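Local coordinates for hypothetical protein MTH1187 (Methanothermobacter thermautotrophicus, PDB 1LXN) that is of unknown function but belongs to the UPF0045 family of thiamine-binding-like proteins, assembles as a homotetramer and may bind thiamine or a related small molecule, at residues E27-L32 with M41-E46. Sequence-based numbering, arbitrary orientation.
Sequences EALKKL and MGTLLE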
loop_
_atom_site.group_PDB
_atom_site.type_symbol
_atom_site.label_atom_id
_atom_site.label_comp_id
_atom_site.label_asym_id
_atom_site.label_seq_id
_atom_site.Cartn_x
_atom_site.Cartn_y
_atom_site.Cartn_z
ATOM N N GLU A 27 -7.368 6.861 0.295
ATOM C CA GLU A 27 -8.406 7.395 1.161
ATOM C C GLU A 27 -9.071 6.242 1.916
ATOM O O GLU A 27 -9.435 6.382 3.086
ATOM C CB GLU A 27 -9.451 8.142 0.331
ATOM C CG GLU A 27 -10.177 9.239 1.091
ATOM C CD GLU A 27 -9.424 10.566 1.063
ATOM O OE1 GLU A 27 -9.337 11.178 -0.031
ATOM O OE2 GLU A 27 -8.918 10.994 2.127
ATOM N N ALA A 28 -9.227 5.103 1.245
ATOM C CA ALA A 28 -9.841 3.937 1.876
ATOM C C ALA A 28 -8.888 3.336 2.908
ATOM O O ALA A 28 -9.320 2.877 3.964
ATOM C CB ALA A 28 -10.208 2.898 0.822
ATOM N N LEU A 29 -7.592 3.351 2.590
ATOM C CA LEU A 29 -6.535 2.834 3.466
ATOM C C LEU A 29 -6.489 3.607 4.777
ATOM O O LEU A 29 -6.338 3.025 5.849
ATOM C CB LEU A 29 -5.159 2.982 2.801
ATOM C CG LEU A 29 -4.656 1.934 1.821
ATOM C CD1 LEU A 29 -3.441 2.462 1.076
ATOM C CD2 LEU A 29 -4.307 0.668 2.586
ATOM N N LYS A 30 -6.594 4.926 4.667
ATOM C CA LYS A 30 -6.543 5.827 5.814
ATOM C C LYS A 30 -7.535 5.508 6.928
ATOM O O LYS A 30 -7.344 5.937 8.064
ATOM C CB LYS A 30 -6.774 7.271 5.350
ATOM C CG LYS A 30 -5.706 7.803 4.418
ATOM C CD LYS A 30 -6.085 9.165 3.836
ATOM C CE LYS A 30 -6.225 10.234 4.911
ATOM N NZ LYS A 30 -6.572 11.567 4.325
ATOM N N LYS A 31 -8.594 4.775 6.603
ATOM C CA LYS A 31 -9.610 4.443 7.595
ATOM C C LYS A 31 -9.241 3.275 8.503
ATOM O O LYS A 31 -9.880 3.070 9.535
ATOM C CB LYS A 31 -10.942 4.146 6.904
ATOM C CG LYS A 31 -11.428 5.262 5.995
ATOM C CD LYS A 31 -12.828 4.967 5.484
ATOM C CE LYS A 31 -13.267 5.988 4.442
ATOM N NZ LYS A 31 -12.911 7.368 4.866
ATOM N N LEU A 32 -8.222 2.509 8.121
ATOM C CA LEU A 32 -7.793 1.367 8.924
ATOM C C LEU A 32 -6.640 1.769 9.826
ATOM O O LEU A 32 -6.048 2.830 9.648
ATOM C CB LEU A 32 -7.380 0.188 8.029
ATOM C CG LEU A 32 -8.509 -0.607 7.347
ATOM C CD1 LEU A 32 -9.470 -1.144 8.409
ATOM C CD2 LEU A 32 -9.265 0.268 6.365
HETATM N N MSE A 41 6.332 4.639 -6.682
HETATM C CA MSE A 41 5.923 3.400 -7.344
HETATM C C MSE A 41 4.869 2.580 -6.605
HETATM O O MSE A 41 4.639 1.422 -6.941
HETATM C CB MSE A 41 7.153 2.523 -7.597
HETATM C CG MSE A 41 8.153 3.107 -8.599
HETATM SE SE MSE A 41 7.408 3.304 -10.385
HETATM C CE MSE A 41 7.324 1.435 -10.902
ATOM N N GLY A 42 4.229 3.183 -5.609
ATOM C CA GLY A 42 3.217 2.486 -4.830
ATOM C C GLY A 42 3.195 3.025 -3.413
ATOM O O GLY A 42 4.090 3.785 -3.025
ATOM N N THR A 43 2.182 2.651 -2.635
ATOM C CA THR A 43 2.076 3.119 -1.259
ATOM C C THR A 43 2.730 2.160 -0.253
ATOM O O THR A 43 2.443 0.961 -0.234
ATOM C CB THR A 43 0.600 3.343 -0.862
ATOM O OG1 THR A 43 0.010 4.293 -1.754
ATOM C CG2 THR A 43 0.500 3.890 0.553
ATOM N N LEU A 44 3.622 2.707 0.569
ATOM C CA LEU A 44 4.325 1.944 1.594
ATOM C C LEU A 44 3.427 1.846 2.827
ATOM O O LEU A 44 2.708 2.784 3.149
ATOM C CB LEU A 44 5.637 2.649 1.946
ATOM C CG LEU A 44 6.892 2.413 1.086
ATOM C CD1 LEU A 44 6.528 2.044 -0.323
ATOM C CD2 LEU A 44 7.767 3.659 1.121
ATOM N N LEU A 45 3.466 0.710 3.515
ATOM C CA LEU A 45 2.627 0.516 4.691
ATOM C C LEU A 45 3.348 -0.123 5.871
ATOM O O LEU A 45 4.346 -0.828 5.710
ATOM C CB LEU A 45 1.431 -0.379 4.336
ATOM C CG LEU A 45 0.497 0.034 3.189
ATOM C CD1 LEU A 45 -0.331 -1.167 2.744
ATOM C CD2 LEU A 45 -0.408 1.170 3.647
ATOM N N GLU A 46 2.815 0.134 7.058
ATOM C CA GLU A 46 3.314 -0.455 8.294
ATOM C C GLU A 46 2.054 -0.847 9.056
ATOM O O GLU A 46 1.112 -0.054 9.178
ATOM C CB GLU A 46 4.126 0.541 9.118
ATOM C CG GLU A 46 5.388 1.024 8.444
ATOM C CD GLU A 46 6.176 1.963 9.333
ATOM O OE1 GLU A 46 5.566 2.534 10.261
ATOM O OE2 GLU A 46 7.392 2.138 9.101
#
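L29 drops from near the C-terminal end of helix 19-29 onto L45 and T43 of strand 42-47, a helix-on-sheet contact in the ferredoxin-like alpha+beta sandwich of this family, in which helices 19-29 and 50-66 cover one face of a four-stranded antiparallel sheet. The tight part is small and wholly apolar. Both methyls of L29 bear on a single methyl of L45: L29 CD2 lies 4.1 Å from L45 CD2, and L29 CD1 stands 4.2 Å from that same carbon. L45 CD2 thus faces both methyls of L29 almost equally, the two side chains meeting at a slant. Each leucine has CG anti to its own carbonyl carbon (chi1 -84° in L29, -56° in L45), which carries the branched ends into the layer between helix and strand. T43, two residues back along the same face of the strand, adds its CG2 methyl, 4.2 Å from L29 CD1. A56 and A60 of helix 50-66 and L6 of the neighbouring strand 2-10 also touch L29, so the residue sits inside the hydrophobic layer between sheet and helices. No hydrogen bond joins the two segments, whose nearest CA atoms, those of L29 and L45, are 9.5 Å apart.

The outer side of the helix end is polar and loose. There the exposed K30, whose side chain also touches Y36, forms a salt bridge with E27, K30 NZ to E27 OE2 at 3.3 Å. A type I turn spans L29 to L32, with L32 N bonded to L29 O at 3.0 Å.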